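Local coordinates for SusD superfamily protein (Bacteroides vulgatus ATCC 8482, PDB 3JQ0) that probably binds glycans or other nutrients at the outer membrane, as a member of the SusD family, at residues A183-L194 and D206-V217; I275-F284 and K321-V332. All blocks are in the same frame, centred on the assembly; numbering follows the deposited sequence. Where two conformers were deposited one is given.

Contact 1: A183-L194 and D206-V217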
loop_
_atom_site.group_PDB
_atom_site.type_symbol
_atom_site.label_atom_id
_atom_site.label_comp_id
_atom_site.label_asym_id
_atom_site.label_seq_id
_atom_site.Cartn_x
_atom_site.Cartn_y
_atom_site.Cartn_z
ATOM N N ALA A 183 -14.002 1.763 10.470
ATOM C CA ALA A 183 -12.712 1.179 10.750
ATOM C C ALA A 183 -11.658 1.730 9.789
ATOM O O ALA A 183 -10.501 1.845 10.162
ATOM C CB ALA A 183 -12.756 -0.353 10.697
ATOM N N ALA A 184 -12.040 2.072 8.565
ATOM C CA ALA A 184 -11.119 2.713 7.635
ATOM C C ALA A 184 -10.679 4.082 8.190
ATOM O O ALA A 184 -9.493 4.456 8.179
ATOM C CB ALA A 184 -11.712 2.863 6.241
ATOM N N THR A 185 -11.642 4.868 8.699
ATOM C CA THR A 185 -11.303 6.150 9.337
ATOM C C THR A 185 -10.371 5.931 10.544
ATOM O O THR A 185 -9.433 6.718 10.719
ATOM C CB THR A 185 -12.555 6.927 9.742
ATOM O OG1 THR A 185 -13.141 7.360 8.531
ATOM C CG2 THR A 185 -12.208 8.143 10.611
ATOM N N GLN A 186 -10.592 4.926 11.378
ATOM C CA GLN A 186 -9.697 4.686 12.511
ATOM C C GLN A 186 -8.281 4.279 12.074
ATOM O O GLN A 186 -7.322 4.720 12.672
ATOM C CB GLN A 186 -10.280 3.691 13.500
ATOM C CG GLN A 186 -11.559 4.192 14.155
ATOM C CD GLN A 186 -11.343 5.475 14.918
ATOM O OE1 GLN A 186 -10.502 5.541 15.836
ATOM N NE2 GLN A 186 -12.096 6.506 14.548
HETATM N N MSE A 187 -8.163 3.486 10.992
HETATM C CA MSE A 187 -6.852 3.173 10.438
HETATM C C MSE A 187 -6.147 4.450 10.009
HETATM O O MSE A 187 -4.969 4.674 10.328
HETATM C CB MSE A 187 -6.984 2.235 9.227
HETATM C CG MSE A 187 -7.168 0.762 9.541
HETATM SE SE MSE A 187 -5.715 -0.036 10.535
HETATM C CE MSE A 187 -4.301 0.202 9.307
ATOM N N LEU A 188 -6.820 5.288 9.238
ATOM C CA LEU A 188 -6.237 6.524 8.745
ATOM C C LEU A 188 -5.874 7.431 9.923
ATOM O O LEU A 188 -4.820 8.066 9.932
ATOM C CB LEU A 188 -7.225 7.213 7.819
ATOM C CG LEU A 188 -6.821 8.617 7.376
ATOM C CD1 LEU A 188 -5.521 8.615 6.578
ATOM C CD2 LEU A 188 -7.965 9.247 6.568
ATOM N N LYS A 189 -6.732 7.480 10.923
ATOM C CA LYS A 189 -6.451 8.276 12.135
ATOM C C LYS A 189 -5.153 7.801 12.796
ATOM O O LYS A 189 -4.298 8.605 13.182
ATOM C CB LYS A 189 -7.630 8.175 13.081
ATOM C CG LYS A 189 -7.474 9.056 14.331
ATOM C CD LYS A 189 -8.693 9.027 15.217
ATOM C CE LYS A 189 -8.605 9.988 16.371
ATOM N NZ LYS A 189 -9.804 9.866 17.273
ATOM N N GLY A 190 -4.997 6.490 12.939
ATOM C CA GLY A 190 -3.776 5.970 13.518
ATOM C C GLY A 190 -2.560 6.374 12.687
ATOM O O GLY A 190 -1.526 6.816 13.241
ATOM N N GLU A 191 -2.667 6.273 11.354
ATOM C CA GLU A 191 -1.549 6.651 10.528
ATOM C C GLU A 191 -1.224 8.132 10.667
ATOM O O GLU A 191 -0.052 8.534 10.732
ATOM C CB GLU A 191 -1.808 6.350 9.041
ATOM C CG GLU A 191 -2.019 4.883 8.746
ATOM C CD GLU A 191 -1.927 4.608 7.260
ATOM O OE1 GLU A 191 -2.637 5.232 6.446
ATOM O OE2 GLU A 191 -1.039 3.808 6.901
ATOM N N ALA A 192 -2.250 8.965 10.668
ATOM C CA ALA A 192 -2.062 10.411 10.698
ATOM C C ALA A 192 -1.449 10.867 12.020
ATOM O O ALA A 192 -0.546 11.724 12.031
ATOM C CB ALA A 192 -3.396 11.133 10.477
ATOM N N TYR A 193 -1.890 10.285 13.148
ATOM C CA TYR A 193 -1.330 10.670 14.430
ATOM C C TYR A 193 0.055 10.057 14.637
ATOM O O TYR A 193 0.882 10.675 15.331
ATOM C CB TYR A 193 -2.327 10.416 15.571
ATOM C CG TYR A 193 -3.406 11.435 15.628
ATOM C CD1 TYR A 193 -4.556 11.360 14.852
ATOM C CD2 TYR A 193 -3.312 12.515 16.509
ATOM C CE1 TYR A 193 -5.532 12.330 14.922
ATOM C CE2 TYR A 193 -4.298 13.479 16.592
ATOM C CZ TYR A 193 -5.414 13.388 15.784
ATOM O OH TYR A 193 -6.416 14.343 15.853
ATOM N N LEU A 194 0.361 8.882 14.074
ATOM C CA LEU A 194 1.760 8.461 14.067
ATOM C C LEU A 194 2.638 9.464 13.329
ATOM O O LEU A 194 3.729 9.828 13.802
ATOM C CB LEU A 194 1.923 7.075 13.412
ATOM C CG LEU A 194 1.566 5.846 14.211
ATOM C CD1 LEU A 194 1.795 4.587 13.354
ATOM C CD2 LEU A 194 2.394 5.755 15.496
ATOM N N ASP A 206 0.345 12.234 20.736
ATOM C CA ASP A 206 -0.102 11.798 19.410
ATOM C C ASP A 206 0.035 10.278 19.242
ATOM O O ASP A 206 -0.841 9.649 18.664
ATOM C CB ASP A 206 0.655 12.501 18.299
ATOM C CG ASP A 206 0.146 13.906 18.009
ATOM O OD1 ASP A 206 -0.921 14.297 18.552
ATOM O OD2 ASP A 206 0.813 14.577 17.198
ATOM N N TYR A 207 1.117 9.670 19.756
ATOM C CA TYR A 207 1.251 8.199 19.710
ATOM C C TYR A 207 0.137 7.519 20.485
ATOM O O TYR A 207 -0.366 6.469 20.059
ATOM C CB TYR A 207 2.615 7.787 20.246
ATOM C CG TYR A 207 3.813 8.328 19.490
ATOM C CD1 TYR A 207 3.783 8.614 18.121
ATOM C CD2 TYR A 207 4.996 8.580 20.171
ATOM C CE1 TYR A 207 4.909 9.041 17.466
ATOM C CE2 TYR A 207 6.140 9.049 19.539
ATOM C CZ TYR A 207 6.076 9.261 18.174
ATOM O OH TYR A 207 7.179 9.690 17.451
ATOM N N THR A 208 -0.281 8.107 21.606
ATOM C CA THR A 208 -1.402 7.563 22.364
ATOM C C THR A 208 -2.701 7.607 21.577
ATOM O O THR A 208 -3.458 6.646 21.514
ATOM C CB THR A 208 -1.542 8.279 23.728
ATOM O OG1 THR A 208 -0.374 8.027 24.492
ATOM C CG2 THR A 208 -2.791 7.871 24.462
ATOM N N ILE A 209 -2.973 8.742 20.921
ATOM C CA ILE A 209 -4.147 8.834 20.042
ATOM C C ILE A 209 -4.088 7.773 18.948
ATOM O O ILE A 209 -5.074 7.123 18.638
ATOM C CB ILE A 209 -4.313 10.275 19.480
ATOM C CG1 ILE A 209 -4.618 11.241 20.645
ATOM C CG2 ILE A 209 -5.396 10.321 18.432
ATOM C CD1 ILE A 209 -4.425 12.683 20.280
ATOM N N ALA A 210 -2.926 7.642 18.336
ATOM C CA ALA A 210 -2.753 6.637 17.294
ATOM C C ALA A 210 -3.020 5.225 17.797
ATOM O O ALA A 210 -3.742 4.452 17.151
ATOM C CB ALA A 210 -1.331 6.729 16.690
ATOM N N LYS A 211 -2.404 4.875 18.924
ATOM C CA LYS A 211 -2.595 3.561 19.532
ATOM C C LYS A 211 -4.076 3.288 19.727
ATOM O O LYS A 211 -4.593 2.231 19.398
ATOM C CB LYS A 211 -1.858 3.484 20.866
ATOM C CG LYS A 211 -2.110 2.195 21.632
ATOM C CD LYS A 211 -1.360 2.117 22.939
ATOM C CE LYS A 211 -1.722 3.176 23.917
ATOM N NZ LYS A 211 -1.298 2.881 25.322
ATOM N N ASN A 212 -4.786 4.246 20.299
ATOM C CA ASN A 212 -6.197 4.084 20.569
ATOM C C ASN A 212 -7.034 3.916 19.300
ATOM O O ASN A 212 -7.999 3.166 19.287
ATOM C CB ASN A 212 -6.735 5.241 21.438
ATOM C CG ASN A 212 -6.142 5.249 22.838
ATOM O OD1 ASN A 212 -5.706 4.252 23.341
ATOM N ND2 ASN A 212 -6.146 6.412 23.440
ATOM N N ALA A 213 -6.644 4.628 18.244
ATOM C CA ALA A 213 -7.302 4.493 16.953
ATOM C C ALA A 213 -7.135 3.090 16.373
ATOM O O ALA A 213 -8.103 2.448 15.932
ATOM C CB ALA A 213 -6.813 5.557 15.968
ATOM N N PHE A 214 -5.906 2.567 16.397
ATOM C CA PHE A 214 -5.689 1.218 15.936
ATOM C C PHE A 214 -6.442 0.196 16.760
ATOM O O PHE A 214 -7.009 -0.774 16.223
ATOM C CB PHE A 214 -4.193 0.878 15.849
ATOM C CG PHE A 214 -3.427 1.707 14.831
ATOM C CD1 PHE A 214 -3.799 1.765 13.502
ATOM C CD2 PHE A 214 -2.307 2.426 15.209
ATOM C CE1 PHE A 214 -3.100 2.490 12.586
ATOM C CE2 PHE A 214 -1.594 3.169 14.291
ATOM C CZ PHE A 214 -1.983 3.196 12.983
ATOM N N GLU A 215 -6.518 0.408 18.077
ATOM C CA GLU A 215 -7.317 -0.466 18.948
ATOM C C GLU A 215 -8.783 -0.428 18.542
ATOM O O GLU A 215 -9.466 -1.451 18.535
ATOM C CB GLU A 215 -7.124 -0.105 20.407
ATOM C CG GLU A 215 -5.762 -0.354 20.988
ATOM C CD GLU A 215 -5.410 -1.790 21.274
ATOM O OE1 GLU A 215 -6.171 -2.720 20.866
ATOM O OE2 GLU A 215 -4.309 -1.992 21.897
ATOM N N ASN A 216 -9.260 0.757 18.194
ATOM C CA ASN A 216 -10.671 0.896 17.785
ATOM C C ASN A 216 -11.038 0.118 16.538
ATOM O O ASN A 216 -12.169 -0.303 16.378
ATOM C CB ASN A 216 -11.063 2.337 17.580
ATOM C CG ASN A 216 -11.292 3.082 18.838
ATOM O OD1 ASN A 216 -11.491 2.527 19.919
ATOM N ND2 ASN A 216 -11.265 4.403 18.693
ATOM N N VAL A 217 -10.063 -0.079 15.653
ATOM C CA VAL A 217 -10.316 -0.893 14.445
ATOM C C VAL A 217 -10.859 -2.278 14.795
ATOM O O VAL A 217 -11.715 -2.825 14.075
ATOM C CB VAL A 217 -8.992 -0.995 13.619
ATOM C CG1 VAL A 217 -9.117 -2.025 12.502
ATOM C CG2 VAL A 217 -8.575 0.369 13.099
HETATM O O HOH W 1 -7.765 7.834 19.073
#
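Helices 183-194 and 206-217 run antiparallel, their axes crossing at -160° and approaching to 7.7 Å, as a helical hairpin consistent with the TPR-like helical part of SusD-family proteins. G190 and A210 mark the tightest place, CA to CA 4.0 Å, and A213 follows one turn on; small residues are what so close an approach requires. The CB of A213 rests 3.4 Å from O of Q186. F214 is the knob, seated among M187, G190, E191 and L194. Its CG stands anti to its carbonyl carbon (chi1 -64°), which turns the ring back to the partner helix, and CA of G190 lies 3.7 Å from the ring centroid, over one face near the rim. A CB on G190 would collide with CZ of F214, hence the glycine. The selenium of M187, a selenomethionine in this crystal, meets the same ring at its edge in a Met-aromatic contact, while CD1 of L194 touches the edge at CE2. Beyond F214 and M187 lies helix 364-377. Nearer the chain connection, Y193 lays its ring against I209, whose CG2 sits over the centre of one face. At the other end Q186, whose NE2 is held by E164, offers OE1 to N216, whose OD1 is hydrogen-bonded by NZ of K219. ND2 of N216 reaches OE1 of Q186 at 3.2 Å, nearly straight at 173°, from above the carbonyl plane.

Contact 2: I275-F284 and K321-V332; sequences IYCDENGNSF and KAVYKKDAQGVV
One carboxylate oxygen, OD1 of D278, takes two backbone N-H groups from opposite faces of its plane: N of N280 at 2.9 Å and N of N282 at 3.0 Å. The first bond makes an Asx turn, laid over the type I turn D278-G281; the second, from N282, ties the end of the turn back to D278, which is likely to hold the loop in shape. Just before it, C277 pairs with Y324 in a single antiparallel hydrogen-bonded bridge: N of C277 gives to O of Y324 at 2.8 Å, and N of Y324 returns a bond to O of C277. Strand 320-326 forms a two-stranded beta hairpin with 332-339, closed by the type I turn D327-G330; segment 275-284 crosses the edge of strand 321-326 away from 332-339 and pairs with it at C277-Y324 alone. Y324 bends its ring under the turn, with CA of E279 over the ring centre, 3.7 Å from the centroid, and O of C277 at the edge. An alanine here would probably leave CA and CB of E279 without the aromatic face they rest on and open a gap beneath the turn. G281 has positive phi (88°), and a CB would also strike CG2 of V332, so glycine suits the site twice over. Its carbonyl O accepts from NZ of K326 at 3.0 Å, the long lysine chain bending at chi3 to reach it. On the far side of the bridge CG2 of V323 lies over one face of the Y276 ring, toward the rim, while CG1 faces F284. In one of its two conformers K321 passes CE by the F284 ring, and the NZ of K321 forms a salt bridge with D289.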
loop_
_atom_site.group_PDB
_atom_site.type_symbol
_atom_site.label_atom_id
_atom_site.label_comp_id
_atom_site.label_asym_id
_atom_site.label_seq_id
_atom_site.Cartn_x
_atom_site.Cartn_y
_atom_site.Cartn_z
ATOM N N ILE A 275 11.661 -19.469 -22.506
ATOM C CA ILE A 275 13.030 -19.092 -22.066
ATOM C C ILE A 275 13.345 -19.585 -20.660
ATOM O O ILE A 275 14.410 -20.130 -20.438
ATOM C CB ILE A 275 13.216 -17.579 -22.142
ATOM C CG1 ILE A 275 12.965 -17.075 -23.586
ATOM C CG2 ILE A 275 14.629 -17.136 -21.651
ATOM C CD1 ILE A 275 13.822 -17.714 -24.661
ATOM N N TYR A 276 12.460 -19.334 -19.698
ATOM C CA TYR A 276 12.733 -19.648 -18.273
ATOM C C TYR A 276 12.411 -21.118 -17.943
ATOM O O TYR A 276 11.752 -21.825 -18.713
ATOM C CB TYR A 276 11.932 -18.730 -17.371
ATOM C CG TYR A 276 12.142 -17.240 -17.582
ATOM C CD1 TYR A 276 13.315 -16.718 -18.099
ATOM C CD2 TYR A 276 11.147 -16.370 -17.248
ATOM C CE1 TYR A 276 13.465 -15.336 -18.278
ATOM C CE2 TYR A 276 11.272 -14.988 -17.408
ATOM C CZ TYR A 276 12.444 -14.486 -17.913
ATOM O OH TYR A 276 12.618 -13.143 -18.123
ATOM N N CYS A 277 12.874 -21.534 -16.799
ATOM C CA CYS A 277 12.573 -22.836 -16.254
ATOM C C CYS A 277 12.443 -22.688 -14.735
ATOM O O CYS A 277 12.753 -21.645 -14.142
ATOM C CB CYS A 277 13.627 -23.880 -16.620
ATOM S SG CYS A 277 15.253 -23.615 -15.912
ATOM N N ASP A 278 12.048 -23.788 -14.117
ATOM C CA ASP A 278 11.921 -23.839 -12.655
ATOM C C ASP A 278 13.238 -24.356 -12.024
ATOM O O ASP A 278 14.249 -24.555 -12.690
ATOM C CB ASP A 278 10.667 -24.655 -12.272
ATOM C CG ASP A 278 10.798 -26.137 -12.591
ATOM O OD1 ASP A 278 11.929 -26.673 -12.737
ATOM O OD2 ASP A 278 9.719 -26.767 -12.643
ATOM N N GLU A 279 13.228 -24.550 -10.699
ATOM C CA GLU A 279 14.467 -24.856 -9.987
ATOM C C GLU A 279 15.006 -26.235 -10.354
ATOM O O GLU A 279 16.149 -26.549 -10.097
ATOM C CB GLU A 279 14.276 -24.743 -8.484
ATOM C CG GLU A 279 13.456 -25.857 -7.841
ATOM C CD GLU A 279 13.328 -25.781 -6.342
ATOM O OE1 GLU A 279 13.883 -24.861 -5.730
ATOM O OE2 GLU A 279 12.647 -26.664 -5.774
ATOM N N ASN A 280 14.139 -27.084 -10.906
ATOM C CA ASN A 280 14.524 -28.425 -11.352
ATOM C C ASN A 280 15.026 -28.434 -12.795
ATOM O O ASN A 280 15.350 -29.494 -13.297
ATOM C CB ASN A 280 13.329 -29.373 -11.230
ATOM C CG ASN A 280 12.825 -29.554 -9.844
ATOM O OD1 ASN A 280 11.558 -29.505 -9.617
ATOM N ND2 ASN A 280 13.668 -29.763 -8.916
ATOM N N GLY A 281 14.985 -27.300 -13.493
ATOM C CA GLY A 281 15.365 -27.222 -14.878
ATOM C C GLY A 281 14.243 -27.502 -15.855
ATOM O O GLY A 281 14.524 -27.694 -17.039
ATOM N N ASN A 282 12.991 -27.520 -15.393
ATOM C CA ASN A 282 11.848 -27.913 -16.214
ATOM C C ASN A 282 11.034 -26.697 -16.653
ATOM O O ASN A 282 10.936 -25.677 -15.987
ATOM C CB ASN A 282 10.980 -28.918 -15.437
ATOM C CG ASN A 282 11.772 -30.137 -15.025
ATOM O OD1 ASN A 282 12.623 -30.613 -15.784
ATOM N ND2 ASN A 282 11.537 -30.644 -13.821
ATOM N N SER A 283 10.471 -26.812 -17.829
ATOM C CA SER A 283 9.670 -25.764 -18.452
ATOM C C SER A 283 8.386 -25.473 -17.697
ATOM O O SER A 283 7.840 -26.337 -17.018
ATOM C CB SER A 283 9.358 -26.191 -19.902
ATOM O OG SER A 283 8.484 -25.272 -20.556
ATOM N N PHE A 284 7.906 -24.237 -17.848
ATOM C CA PHE A 284 6.595 -23.847 -17.366
ATOM C C PHE A 284 5.472 -24.184 -18.321
ATOM O O PHE A 284 4.315 -23.997 -17.975
ATOM C CB PHE A 284 6.601 -22.347 -17.039
ATOM C CG PHE A 284 7.524 -21.976 -15.903
ATOM C CD1 PHE A 284 7.250 -22.343 -14.596
ATOM C CD2 PHE A 284 8.652 -21.249 -16.127
ATOM C CE1 PHE A 284 8.070 -22.035 -13.569
ATOM C CE2 PHE A 284 9.535 -20.936 -15.080
ATOM C CZ PHE A 284 9.228 -21.342 -13.790
ATOM N N LYS A 321 8.098 -15.444 -7.128
ATOM C CA LYS A 321 8.527 -16.733 -7.684
ATOM C C LYS A 321 9.891 -16.562 -8.319
ATOM O O LYS A 321 10.122 -15.632 -9.088
ATOM C CB LYS A 321 7.536 -17.340 -8.679
ATOM C CG LYS A 321 7.995 -18.725 -9.173
ATOM C CD LYS A 321 6.894 -19.525 -9.871
ATOM C CE LYS A 321 7.245 -21.011 -10.079
ATOM N NZ LYS A 321 6.038 -21.873 -9.903
ATOM N N ALA A 322 10.784 -17.494 -8.016
ATOM C CA ALA A 322 12.095 -17.532 -8.659
ATOM C C ALA A 322 11.967 -18.215 -10.009
ATOM O O ALA A 322 11.466 -19.346 -10.102
ATOM C CB ALA A 322 13.092 -18.293 -7.756
ATOM N N VAL A 323 12.520 -17.581 -11.027
ATOM C CA VAL A 323 12.716 -18.223 -12.312
ATOM C C VAL A 323 14.215 -18.415 -12.569
ATOM O O VAL A 323 15.061 -17.691 -12.048
ATOM C CB VAL A 323 12.013 -17.470 -13.465
ATOM C CG1 VAL A 323 10.497 -17.389 -13.225
ATOM C CG2 VAL A 323 12.588 -16.081 -13.739
ATOM N N TYR A 324 14.472 -19.453 -13.325
ATOM C CA TYR A 324 15.784 -19.976 -13.618
ATOM C C TYR A 324 15.943 -20.037 -15.124
ATOM O O TYR A 324 15.000 -19.876 -15.913
ATOM C CB TYR A 324 15.958 -21.391 -12.978
ATOM C CG TYR A 324 15.823 -21.390 -11.487
ATOM C CD1 TYR A 324 14.573 -21.274 -10.874
ATOM C CD2 TYR A 324 16.944 -21.507 -10.675
ATOM C CE1 TYR A 324 14.447 -21.243 -9.507
ATOM C CE2 TYR A 324 16.818 -21.476 -9.296
ATOM C CZ TYR A 324 15.581 -21.303 -8.712
ATOM O OH TYR A 324 15.442 -21.268 -7.326
ATOM N N LYS A 325 17.170 -20.304 -15.570
ATOM C CA LYS A 325 17.390 -20.730 -16.952
ATOM C C LYS A 325 18.317 -21.943 -16.933
ATOM O O LYS A 325 19.255 -22.049 -16.099
ATOM C CB LYS A 325 17.929 -19.591 -17.831
ATOM C CG LYS A 325 16.880 -18.528 -18.171
ATOM C CD LYS A 325 17.463 -17.235 -18.735
ATOM C CE LYS A 325 18.115 -17.368 -20.063
ATOM N NZ LYS A 325 18.802 -16.036 -20.431
ATOM N N LYS A 326 18.060 -22.853 -17.855
ATOM C CA LYS A 326 18.895 -24.036 -18.027
ATOM C C LYS A 326 19.690 -23.833 -19.301
ATOM O O LYS A 326 19.106 -23.707 -20.394
ATOM C CB LYS A 326 18.029 -25.272 -18.142
ATOM C CG LYS A 326 18.898 -26.563 -18.264
ATOM C CD LYS A 326 18.070 -27.800 -18.044
ATOM C CE LYS A 326 17.086 -27.996 -19.091
ATOM N NZ LYS A 326 16.279 -29.258 -18.853
ATOM N N ASP A 327 20.989 -23.769 -19.211
ATOM C CA ASP A 327 21.822 -23.532 -20.368
ATOM C C ASP A 327 21.966 -24.792 -21.216
ATOM O O ASP A 327 21.475 -25.868 -20.864
ATOM C CB ASP A 327 23.135 -22.853 -19.947
ATOM C CG ASP A 327 24.012 -23.691 -19.120
ATOM O OD1 ASP A 327 24.043 -24.927 -19.299
ATOM O OD2 ASP A 327 24.760 -23.056 -18.330
ATOM N N ALA A 328 22.653 -24.650 -22.344
ATOM C CA ALA A 328 22.802 -25.765 -23.296
ATOM C C ALA A 328 23.681 -26.866 -22.715
ATOM O O ALA A 328 23.697 -27.956 -23.259
ATOM C CB ALA A 328 23.341 -25.295 -24.642
ATOM N N GLN A 329 24.426 -26.568 -21.661
ATOM C CA GLN A 329 25.301 -27.511 -20.944
ATOM C C GLN A 329 24.529 -28.229 -19.812
ATOM O O GLN A 329 25.103 -29.031 -19.082
ATOM C CB GLN A 329 26.555 -26.784 -20.417
ATOM C CG GLN A 329 27.471 -26.286 -21.522
ATOM C CD GLN A 329 26.967 -25.006 -22.210
ATOM O OE1 GLN A 329 26.924 -23.880 -21.598
ATOM N NE2 GLN A 329 26.660 -25.110 -23.484
ATOM N N GLY A 330 23.229 -27.939 -19.678
ATOM C CA GLY A 330 22.396 -28.571 -18.705
ATOM C C GLY A 330 22.422 -27.939 -17.329
ATOM O O GLY A 330 21.797 -28.461 -16.401
ATOM N N VAL A 331 23.108 -26.834 -17.158
ATOM C CA VAL A 331 23.273 -26.198 -15.873
ATOM C C VAL A 331 22.101 -25.269 -15.624
ATOM O O VAL A 331 21.787 -24.424 -16.435
ATOM C CB VAL A 331 24.596 -25.441 -15.757
ATOM C CG1 VAL A 331 24.707 -24.712 -14.407
ATOM C CG2 VAL A 331 25.799 -26.379 -15.999
ATOM N N VAL A 332 21.438 -25.446 -14.491
ATOM C CA VAL A 332 20.296 -24.638 -14.080
ATOM C C VAL A 332 20.786 -23.548 -13.152
ATOM O O VAL A 332 21.410 -23.847 -12.131
ATOM C CB VAL A 332 19.243 -25.502 -13.403
ATOM C CG1 VAL A 332 18.032 -24.666 -12.901
ATOM C CG2 VAL A 332 18.770 -26.659 -14.297
HETATM O O HOH W 2 15.621 -22.485 -19.322
HETATM O O HOH W 3 16.739 -30.389 -15.701
HETATM O O HOH W 4 13.528 -30.637 -18.449
#

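How the contacts relate
Contact 1 and contact 2 lie on opposite sides of the chain's centre, their own centres about 47 Å apart and their nearest atoms about 26 Å apart, so neither touches the other. They follow in series, the helix pair 183-194/206-217 closing before segment 275-284 begins. The first is a buried joint, its centre about 17 Å from the centre of the chain, where helix meets helix; the second, its centre about 32 Å from that point, holds a loop to a projecting hairpin and is only partly buried. A glycerol, probably from the crystallisation liquor, lies about 4 Å from the side chain of Y324 in contact 2, but it does not by itself establish a nutrient site there.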